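Local coordinates for GTPase activator-like protein (Chaetomium thermophilum, PDB 5HIU), which probably acts as a GTPase activator as a whole protein, this chain being the alpha-helical N-terminal part of TSC2, at residues V318-L323 and I358-N363; L338-L343 and E383-V388; L255-C260 and V309-G314. All blocks are in the same frame, centred on the assembly; numbering follows the deposited sequence.

Interaction 1: residues V318-L323 and I358-N363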
loop_
_atom_site.group_PDB
_atom_site.type_symbol
_atom_site.label_atom_id
_atom_site.label_comp_id
_atom_site.label_asym_id
_atom_site.label_seq_id
_atom_site.Cartn_x
_atom_site.Cartn_y
_atom_site.Cartn_z
ATOM N N VAL A 318 14.557 -3.156 -5.503
ATOM C CA VAL A 318 14.581 -2.263 -4.358
ATOM C C VAL A 318 16.016 -2.094 -3.893
ATOM O O VAL A 318 16.412 -1.010 -3.469
ATOM C CB VAL A 318 13.665 -2.780 -3.212
ATOM C CG1 VAL A 318 13.936 -2.042 -1.923
ATOM C CG2 VAL A 318 12.202 -2.624 -3.593
ATOM N N LEU A 319 16.794 -3.169 -3.996
ATOM C CA LEU A 319 18.208 -3.133 -3.613
ATOM C C LEU A 319 19.003 -2.225 -4.535
ATOM O O LEU A 319 19.830 -1.451 -4.094
ATOM C CB LEU A 319 18.827 -4.542 -3.585
ATOM C CG LEU A 319 18.516 -5.329 -2.305
ATOM C CD1 LEU A 319 18.866 -6.820 -2.413
ATOM C CD2 LEU A 319 19.230 -4.695 -1.129
ATOM N N GLN A 320 18.751 -2.318 -5.822
ATOM C CA GLN A 320 19.456 -1.473 -6.761
ATOM C C GLN A 320 19.193 -0.027 -6.421
ATOM O O GLN A 320 20.071 0.797 -6.493
ATOM C CB GLN A 320 18.988 -1.766 -8.174
ATOM C CG GLN A 320 19.557 -0.836 -9.218
ATOM C CD GLN A 320 19.239 -1.316 -10.618
ATOM O OE1 GLN A 320 19.214 -2.528 -10.904
ATOM N NE2 GLN A 320 18.985 -0.375 -11.504
ATOM N N LYS A 321 17.965 0.269 -6.046
ATOM C CA LYS A 321 17.584 1.625 -5.675
ATOM C C LYS A 321 18.188 1.987 -4.304
ATOM O O LYS A 321 18.796 3.046 -4.149
ATOM C CB LYS A 321 16.059 1.735 -5.697
ATOM C CG LYS A 321 15.499 3.146 -5.647
ATOM C CD LYS A 321 15.860 4.017 -6.844
ATOM C CE LYS A 321 15.436 5.471 -6.606
ATOM N NZ LYS A 321 16.112 6.442 -7.516
ATOM N N LEU A 322 18.079 1.080 -3.336
ATOM C CA LEU A 322 18.653 1.319 -2.031
ATOM C C LEU A 322 20.148 1.569 -2.085
ATOM O O LEU A 322 20.626 2.530 -1.501
ATOM C CB LEU A 322 18.375 0.155 -1.078
ATOM C CG LEU A 322 18.654 0.442 0.409
ATOM C CD1 LEU A 322 18.124 1.799 0.857
ATOM C CD2 LEU A 322 18.046 -0.632 1.293
ATOM N N LEU A 323 20.876 0.729 -2.813
ATOM C CA LEU A 323 22.331 0.826 -2.900
ATOM C C LEU A 323 22.878 2.133 -3.479
ATOM O O LEU A 323 24.079 2.347 -3.432
ATOM C CB LEU A 323 22.888 -0.325 -3.722
ATOM C CG LEU A 323 22.857 -1.675 -3.015
ATOM C CD1 LEU A 323 22.906 -2.797 -4.032
ATOM C CD2 LEU A 323 24.005 -1.806 -2.031
ATOM N N ILE A 358 20.144 -8.936 -12.145
ATOM C CA ILE A 358 21.393 -9.223 -11.427
ATOM C C ILE A 358 22.502 -8.305 -11.936
ATOM O O ILE A 358 23.166 -7.635 -11.155
ATOM C CB ILE A 358 21.875 -10.675 -11.616
ATOM C CG1 ILE A 358 20.875 -11.690 -11.036
ATOM C CG2 ILE A 358 23.236 -10.855 -10.952
ATOM C CD1 ILE A 358 20.906 -11.836 -9.526
ATOM N N LEU A 359 22.676 -8.288 -13.251
ATOM C CA LEU A 359 23.659 -7.444 -13.894
ATOM C C LEU A 359 23.366 -5.973 -13.660
ATOM O O LEU A 359 24.269 -5.209 -13.324
ATOM C CB LEU A 359 23.715 -7.702 -15.409
ATOM C CG LEU A 359 24.370 -8.985 -15.951
ATOM C CD1 LEU A 359 24.505 -8.931 -17.475
ATOM C CD2 LEU A 359 25.734 -9.220 -15.316
ATOM N N ARG A 360 22.121 -5.560 -13.857
ATOM C CA ARG A 360 21.784 -4.129 -13.774
ATOM C C ARG A 360 22.135 -3.575 -12.399
ATOM O O ARG A 360 22.622 -2.457 -12.278
ATOM C CB ARG A 360 20.312 -3.854 -14.166
ATOM C CG ARG A 360 19.785 -2.479 -13.730
ATOM C CD ARG A 360 18.889 -1.746 -14.722
ATOM N NE ARG A 360 17.769 -2.574 -15.180
ATOM C CZ ARG A 360 17.451 -2.790 -16.461
ATOM N NH1 ARG A 360 18.132 -2.211 -17.455
ATOM N NH2 ARG A 360 16.425 -3.580 -16.758
ATOM N N LEU A 361 21.912 -4.382 -11.376
ATOM C CA LEU A 361 22.314 -4.045 -10.013
ATOM C C LEU A 361 23.823 -3.847 -9.969
ATOM O O LEU A 361 24.312 -2.760 -9.646
ATOM C CB LEU A 361 21.892 -5.163 -9.042
ATOM C CG LEU A 361 21.957 -4.850 -7.550
ATOM C CD1 LEU A 361 20.946 -5.692 -6.803
ATOM C CD2 LEU A 361 23.347 -5.035 -6.950
ATOM N N ILE A 362 24.549 -4.889 -10.360
ATOM C CA ILE A 362 26.005 -4.858 -10.361
ATOM C C ILE A 362 26.482 -3.662 -11.179
ATOM O O ILE A 362 27.380 -2.945 -10.766
ATOM C CB ILE A 362 26.616 -6.183 -10.869
ATOM C CG1 ILE A 362 26.245 -7.345 -9.925
ATOM C CG2 ILE A 362 28.137 -6.083 -10.949
ATOM C CD1 ILE A 362 26.637 -8.716 -10.452
ATOM N N ASN A 363 25.843 -3.392 -12.302
ATOM C CA ASN A 363 26.232 -2.227 -13.082
ATOM C C ASN A 363 26.009 -0.910 -12.368
ATOM O O ASN A 363 26.717 0.048 -12.623
ATOM C CB ASN A 363 25.506 -2.207 -14.408
ATOM C CG ASN A 363 26.265 -2.934 -15.476
ATOM O OD1 ASN A 363 27.438 -2.654 -15.696
ATOM N ND2 ASN A 363 25.611 -3.873 -16.149
#

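Interaction 2: residues L338-L343 and E383-V388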
loop_
_atom_site.group_PDB
_atom_site.type_symbol
_atom_site.label_atom_id
_atom_site.label_comp_id
_atom_site.label_asym_id
_atom_site.label_seq_id
_atom_site.Cartn_x
_atom_site.Cartn_y
_atom_site.Cartn_z
ATOM N N LEU A 338 27.356 -10.358 2.257
ATOM C CA LEU A 338 25.951 -10.806 2.211
ATOM C C LEU A 338 25.325 -10.595 0.833
ATOM O O LEU A 338 24.804 -11.528 0.226
ATOM C CB LEU A 338 25.093 -10.039 3.233
ATOM C CG LEU A 338 24.974 -10.457 4.702
ATOM C CD1 LEU A 338 24.530 -11.909 4.760
ATOM C CD2 LEU A 338 26.250 -10.242 5.511
ATOM N N LEU A 339 25.371 -9.359 0.351
ATOM C CA LEU A 339 24.751 -9.037 -0.923
ATOM C C LEU A 339 25.184 -10.039 -1.956
ATOM O O LEU A 339 24.364 -10.661 -2.606
ATOM C CB LEU A 339 25.117 -7.625 -1.387
ATOM C CG LEU A 339 24.396 -7.157 -2.653
ATOM C CD1 LEU A 339 22.882 -7.244 -2.499
ATOM C CD2 LEU A 339 24.814 -5.737 -3.002
ATOM N N VAL A 340 26.490 -10.210 -2.072
ATOM C CA VAL A 340 27.082 -11.103 -3.064
ATOM C C VAL A 340 26.703 -12.544 -2.762
ATOM O O VAL A 340 26.419 -13.312 -3.681
ATOM C CB VAL A 340 28.612 -10.922 -3.124
ATOM C CG1 VAL A 340 29.247 -11.861 -4.137
ATOM C CG2 VAL A 340 28.938 -9.485 -3.496
ATOM N N GLY A 341 26.683 -12.898 -1.475
ATOM C CA GLY A 341 26.207 -14.208 -1.047
ATOM C C GLY A 341 24.801 -14.451 -1.561
ATOM O O GLY A 341 24.506 -15.512 -2.132
ATOM N N GLY A 342 23.939 -13.451 -1.364
ATOM C CA GLY A 342 22.572 -13.477 -1.875
ATOM C C GLY A 342 22.503 -13.536 -3.392
ATOM O O GLY A 342 21.716 -14.293 -3.955
ATOM N N LEU A 343 23.332 -12.742 -4.059
ATOM C CA LEU A 343 23.283 -12.637 -5.516
ATOM C C LEU A 343 23.686 -13.927 -6.218
ATOM O O LEU A 343 23.250 -14.189 -7.347
ATOM C CB LEU A 343 24.197 -11.513 -6.000
ATOM C CG LEU A 343 23.821 -10.072 -5.638
ATOM C CD1 LEU A 343 25.080 -9.234 -5.481
ATOM C CD2 LEU A 343 22.889 -9.454 -6.677
ATOM N N GLU A 383 36.548 -10.250 -7.101
ATOM C CA GLU A 383 36.377 -11.572 -7.720
ATOM C C GLU A 383 35.001 -12.138 -7.410
ATOM O O GLU A 383 34.270 -12.522 -8.329
ATOM C CB GLU A 383 37.455 -12.572 -7.268
ATOM C CG GLU A 383 37.221 -13.998 -7.771
ATOM C CD GLU A 383 38.499 -14.829 -7.847
ATOM O OE1 GLU A 383 39.000 -15.074 -8.972
ATOM O OE2 GLU A 383 39.010 -15.238 -6.780
ATOM N N PRO A 384 34.629 -12.174 -6.119
ATOM C CA PRO A 384 33.334 -12.777 -5.838
ATOM C C PRO A 384 32.252 -12.191 -6.740
ATOM O O PRO A 384 31.542 -12.955 -7.406
ATOM C CB PRO A 384 33.094 -12.440 -4.358
ATOM C CG PRO A 384 34.453 -12.138 -3.795
ATOM C CD PRO A 384 35.214 -11.526 -4.928
ATOM N N ILE A 385 32.172 -10.854 -6.803
ATOM C CA ILE A 385 31.146 -10.170 -7.607
ATOM C C ILE A 385 31.344 -10.425 -9.074
ATOM O O ILE A 385 30.382 -10.652 -9.797
ATOM C CB ILE A 385 31.114 -8.642 -7.384
ATOM C CG1 ILE A 385 30.635 -8.357 -5.974
ATOM C CG2 ILE A 385 30.127 -7.961 -8.335
ATOM C CD1 ILE A 385 30.720 -6.909 -5.560
ATOM N N PHE A 386 32.593 -10.388 -9.517
ATOM C CA PHE A 386 32.890 -10.661 -10.917
ATOM C C PHE A 386 32.491 -12.083 -11.321
ATOM O O PHE A 386 32.172 -12.327 -12.487
ATOM C CB PHE A 386 34.370 -10.421 -11.219
ATOM C CG PHE A 386 34.728 -8.977 -11.435
ATOM C CD1 PHE A 386 33.950 -8.162 -12.254
ATOM C CD2 PHE A 386 35.868 -8.437 -10.852
ATOM C CE1 PHE A 386 34.289 -6.836 -12.462
ATOM C CE2 PHE A 386 36.209 -7.112 -11.055
ATOM C CZ PHE A 386 35.422 -6.308 -11.863
ATOM N N ASP A 387 32.507 -13.013 -10.365
ATOM C CA ASP A 387 32.148 -14.403 -10.654
ATOM C C ASP A 387 30.646 -14.518 -10.878
ATOM O O ASP A 387 30.214 -15.220 -11.798
ATOM C CB ASP A 387 32.624 -15.357 -9.543
ATOM N N VAL A 388 29.858 -13.808 -10.061
ATOM C CA VAL A 388 28.413 -13.694 -10.294
ATOM C C VAL A 388 28.165 -13.061 -11.655
ATOM O O VAL A 388 27.409 -13.590 -12.475
ATOM C CB VAL A 388 27.689 -12.836 -9.240
ATOM C CG1 VAL A 388 26.218 -12.692 -9.613
ATOM C CG2 VAL A 388 27.806 -13.440 -7.846
#

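Interaction 3: residues L255-C260 and V309-G314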
loop_
_atom_site.group_PDB
_atom_site.type_symbol
_atom_site.label_atom_id
_atom_site.label_comp_id
_atom_site.label_asym_id
_atom_site.label_seq_id
_atom_site.Cartn_x
_atom_site.Cartn_y
_atom_site.Cartn_z
ATOM N N LEU A 255 5.210 -4.427 -1.250
ATOM C CA LEU A 255 5.751 -3.184 -1.854
ATOM C C LEU A 255 6.893 -3.412 -2.848
ATOM O O LEU A 255 6.933 -2.754 -3.886
ATOM C CB LEU A 255 6.289 -2.273 -0.779
ATOM C CG LEU A 255 5.252 -1.748 0.164
ATOM C CD1 LEU A 255 5.919 -1.399 1.485
ATOM C CD2 LEU A 255 4.582 -0.550 -0.472
ATOM N N SER A 256 7.808 -4.324 -2.521
ATOM C CA SER A 256 8.908 -4.660 -3.430
ATOM C C SER A 256 8.388 -5.267 -4.709
ATOM O O SER A 256 8.944 -5.064 -5.770
ATOM C CB SER A 256 9.894 -5.633 -2.791
ATOM O OG SER A 256 10.762 -4.929 -1.918
ATOM N N SER A 257 7.301 -6.006 -4.592
ATOM C CA SER A 257 6.691 -6.621 -5.745
ATOM C C SER A 257 5.981 -5.579 -6.598
ATOM O O SER A 257 6.113 -5.573 -7.810
ATOM C CB SER A 257 5.766 -7.749 -5.288
ATOM O OG SER A 257 6.548 -8.782 -4.678
ATOM N N ILE A 258 5.237 -4.681 -5.978
ATOM C CA ILE A 258 4.540 -3.651 -6.743
ATOM C C ILE A 258 5.579 -2.800 -7.442
ATOM O O ILE A 258 5.437 -2.457 -8.615
ATOM C CB ILE A 258 3.669 -2.776 -5.842
ATOM C CG1 ILE A 258 2.437 -3.549 -5.387
ATOM C CG2 ILE A 258 3.231 -1.519 -6.573
ATOM C CD1 ILE A 258 1.856 -3.032 -4.080
ATOM N N HIS A 259 6.622 -2.471 -6.688
ATOM C CA HIS A 259 7.749 -1.677 -7.174
ATOM C C HIS A 259 8.321 -2.228 -8.445
ATOM O O HIS A 259 8.584 -1.495 -9.389
ATOM C CB HIS A 259 8.856 -1.682 -6.136
ATOM C CG HIS A 259 10.069 -0.923 -6.545
ATOM N ND1 HIS A 259 10.054 0.434 -6.780
ATOM C CD2 HIS A 259 11.346 -1.323 -6.720
ATOM C CE1 HIS A 259 11.270 0.834 -7.103
ATOM N NE2 HIS A 259 12.070 -0.216 -7.082
ATOM N N CYS A 260 8.542 -3.530 -8.439
ATOM C CA CYS A 260 9.086 -4.188 -9.584
ATOM C C CYS A 260 8.019 -4.366 -10.656
ATOM O O CYS A 260 8.146 -3.823 -11.754
ATOM C CB CYS A 260 9.658 -5.532 -9.185
ATOM S SG CYS A 260 10.616 -6.182 -10.544
ATOM N N VAL A 309 10.725 -16.444 -6.463
ATOM C CA VAL A 309 11.325 -15.654 -7.563
ATOM C C VAL A 309 10.679 -14.265 -7.643
ATOM O O VAL A 309 11.381 -13.251 -7.764
ATOM C CB VAL A 309 11.225 -16.379 -8.935
ATOM C CG1 VAL A 309 11.292 -15.412 -10.112
ATOM C CG2 VAL A 309 12.335 -17.422 -9.064
ATOM N N ARG A 310 9.347 -14.226 -7.584
ATOM C CA ARG A 310 8.623 -12.963 -7.467
ATOM C C ARG A 310 9.374 -12.092 -6.482
ATOM O O ARG A 310 9.822 -11.015 -6.831
ATOM C CB ARG A 310 7.173 -13.200 -6.995
ATOM C CG ARG A 310 6.510 -12.017 -6.287
ATOM C CD ARG A 310 5.086 -12.342 -5.850
ATOM N NE ARG A 310 5.028 -13.453 -4.898
ATOM C CZ ARG A 310 3.911 -13.946 -4.362
ATOM N NH1 ARG A 310 2.726 -13.439 -4.673
ATOM N NH2 ARG A 310 3.981 -14.956 -3.505
ATOM N N ASP A 311 9.525 -12.610 -5.265
ATOM C CA ASP A 311 10.213 -11.924 -4.172
ATOM C C ASP A 311 11.636 -11.519 -4.536
ATOM O O ASP A 311 12.080 -10.416 -4.205
ATOM C CB ASP A 311 10.280 -12.807 -2.915
ATOM C CG ASP A 311 8.907 -13.212 -2.390
ATOM O OD1 ASP A 311 7.938 -12.411 -2.455
ATOM O OD2 ASP A 311 8.805 -14.351 -1.890
ATOM N N VAL A 312 12.354 -12.418 -5.195
ATOM C CA VAL A 312 13.743 -12.162 -5.550
ATOM C C VAL A 312 13.883 -10.986 -6.513
ATOM O O VAL A 312 14.726 -10.121 -6.295
ATOM C CB VAL A 312 14.415 -13.411 -6.145
ATOM C CG1 VAL A 312 15.806 -13.075 -6.655
ATOM C CG2 VAL A 312 14.499 -14.509 -5.097
ATOM N N ARG A 313 13.059 -10.943 -7.558
ATOM C CA ARG A 313 13.146 -9.879 -8.558
ATOM C C ARG A 313 12.836 -8.507 -7.980
ATOM O O ARG A 313 13.297 -7.480 -8.503
ATOM C CB ARG A 313 12.153 -10.102 -9.683
ATOM C CG ARG A 313 12.282 -11.409 -10.444
ATOM C CD ARG A 313 11.307 -11.388 -11.601
ATOM N NE ARG A 313 11.507 -10.192 -12.427
ATOM C CZ ARG A 313 10.554 -9.572 -13.124
ATOM N NH1 ARG A 313 9.295 -10.010 -13.114
ATOM N NH2 ARG A 313 10.864 -8.487 -13.830
ATOM N N GLY A 314 12.007 -8.486 -6.944
ATOM C CA GLY A 314 11.610 -7.237 -6.333
ATOM C C GLY A 314 12.745 -6.728 -5.493
ATOM O O GLY A 314 13.132 -5.567 -5.617
#

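Interaction 1: residues V318-L323 and I358-N363
Two side-by-side helices of an alpha-solenoid meet here through Gln-320, Leu-323 and Leu-361. Helix 302-322 and helix 352-366 run parallel; the axes of their segments here come within 9.4 Å, at 5° to each other. Helix 336-348 comes between them in sequence. The backbones come nearest at Gln-320 and Leu-361, whose CA atoms are 5.0 Å apart.

Leu-361 carries the apolar half. Its CG lies anti to the backbone N (chi1 -167°), and the two methyls at its end go to different partners. Leu-361 CD2 packs on Leu-323 CD1 at 3.7 Å, and the two side chains cross at about a right angle. Leu-361 CD1 rests against Leu-319 CB at 4.0 Å. Leu-319 touches with the root of its side chain, Leu-323 with a terminal methyl. Leu-319 and Leu-323 also pack on Leu-339 of helix 336-348.

Gln-320 carries the other half. Its extended chain reaches across to the stem of Arg-360, and the amide lies alongside CG and CD of that arginine. The amide oxygen is modelled too close to Arg-360 CG, so the exact placing and tilt of the whole amide are doubtful. As modelled, Gln-320 OE1 is 3.3 Å from Leu-361 N, but the angle is too poor for a hydrogen bond. NE2 lies roughly at the edge of the guanidinium, near its plane. The charge of Arg-360 has its partner on its own helix, in a salt bridge to Glu-357.

The chemistry is therefore divided. Buried leucines join the helices on one side. On the other, a partly exposed amide rests on the aliphatic stem of an exposed arginine. That polar pair adds packing but no directional bond between the segments.

Interaction 2: residues L338-L343 and E383-V388
The ring of Pro-384 meets one methyl of Val-340, CG1, at one end of this contact, and no planar group faces another across it. The proline ring is puckered and touches with one corner: Pro-384 CB is 3.9 Å from Val-340 CG1. The truly flat group, Phe-386, is turned to the other side of its helix. There its ring stacks with Phe-454 and also meets Phe-366, with planes about 20° apart.

Val-340 is the central side chain. CG1 lies anti to the backbone N (chi1 179°), which sends the two methyls to separate neighbours. Val-340 CG2 meets Ile-385 CG1 at 3.2 Å, a tight approach, and Ile-385 CD1 at 3.8 Å. These side chains cross at about a right angle. Val-340 CG1, besides touching the proline, is 4.3 Å from Val-388 CG2.

One turn further on, Val-388 closes the far end. Val-388 CG1 lies 4.0 Å from the backbone oxygen Leu-343 O and 4.3 Å from Leu-343 CB. Helix 352-366 backs the seam, with Ile-362 against Ile-385 and Ile-358 against Val-388.

The helices run nearly parallel, crossing at 23°. The side chains that meet between the segments are all aliphatic: valine, isoleucine, leucine and a proline ring. Shape and burial of apolar surface, not charge or polar pairing, join them.

Interaction 3: residues L255-C260 and V309-G314
Cys-260 and Gly-314 meet where helix 245-261 crosses helix 302-322 at 70°. It is a steep helix crossing within the alpha-solenoid, and a glycine lets the two backbones come close. The segment axes come within 8.3 Å. Gly-314 has no side chain, and its backbone lies directly against the other helix. Gly-314 CA is 3.5 Å from Ser-256 O and 3.9 Å from Cys-260 CB.

Cys-260 points toward the partner helix. Its SG is anti to the backbone N (chi1 -169°), and this carries the sulfur past Gly-314 to Arg-313. Cys-260 SG lies 3.6 Å from the backbone oxygen Arg-313 O. A bend at chi3 turns the Arg-313 guanidinium so that Cys-260 SG lies over one of its faces, offset toward the rim, 4.0 Å from Arg-313 NH2. The contact with the sulfur is one of packing.

Ser-257 has its OG beside its backbone N. The hydroxyl is hydrogen-bonded to Gln-253 O, one turn back on the same helix. Toward the partner, the nearest neighbours of Ser-257 OG are the stem carbons Arg-310 CG, at 3.6 Å, and Arg-310 CD, at 4.0 Å. The Arg-310 chain is also bent at chi3, and its guanidinium forms a salt bridge to Asp-307. Asp-311 adds a long, charge-only approach, its OD1 3.9 Å from Arg-310 NE and well out of the guanidinium plane. The meeting of Ser-257 with Arg-310 is van der Waals contact.

The chain has no strands, so all the surroundings are helical or loop. Helix 281-294 lies against both partners, with Leu-289 on Ser-256 and Phe-292 on Asp-311. Helix 266-277 borders segment 255-260 through Ala-269 and Trp-270, which touch His-259. Further along helix 302-322, Ser-317 and Val-318 continue the crossing against His-259.

In the fold
Helix 302-322 ties the set together: interaction 3 uses its middle and interaction 1 its C-terminal end. Val-318 also touches Ser-256, so the two contacts adjoin. Interactions 1 and 2 interlock, since their segments alternate along the chain and Ile-358 CD1 packs near the backbone oxygen of Leu-343. Both are largely buried and join nearly parallel helices. In interaction 2 the side chains that meet are all aliphatic, whereas interaction 1 has a glutamine and arginine at its edge. Interaction 3 lies nearest the chain's centre but is only partly buried. It is a steep crossing with close backbone contact at a glycine. Interactions 2 and 3 do not touch.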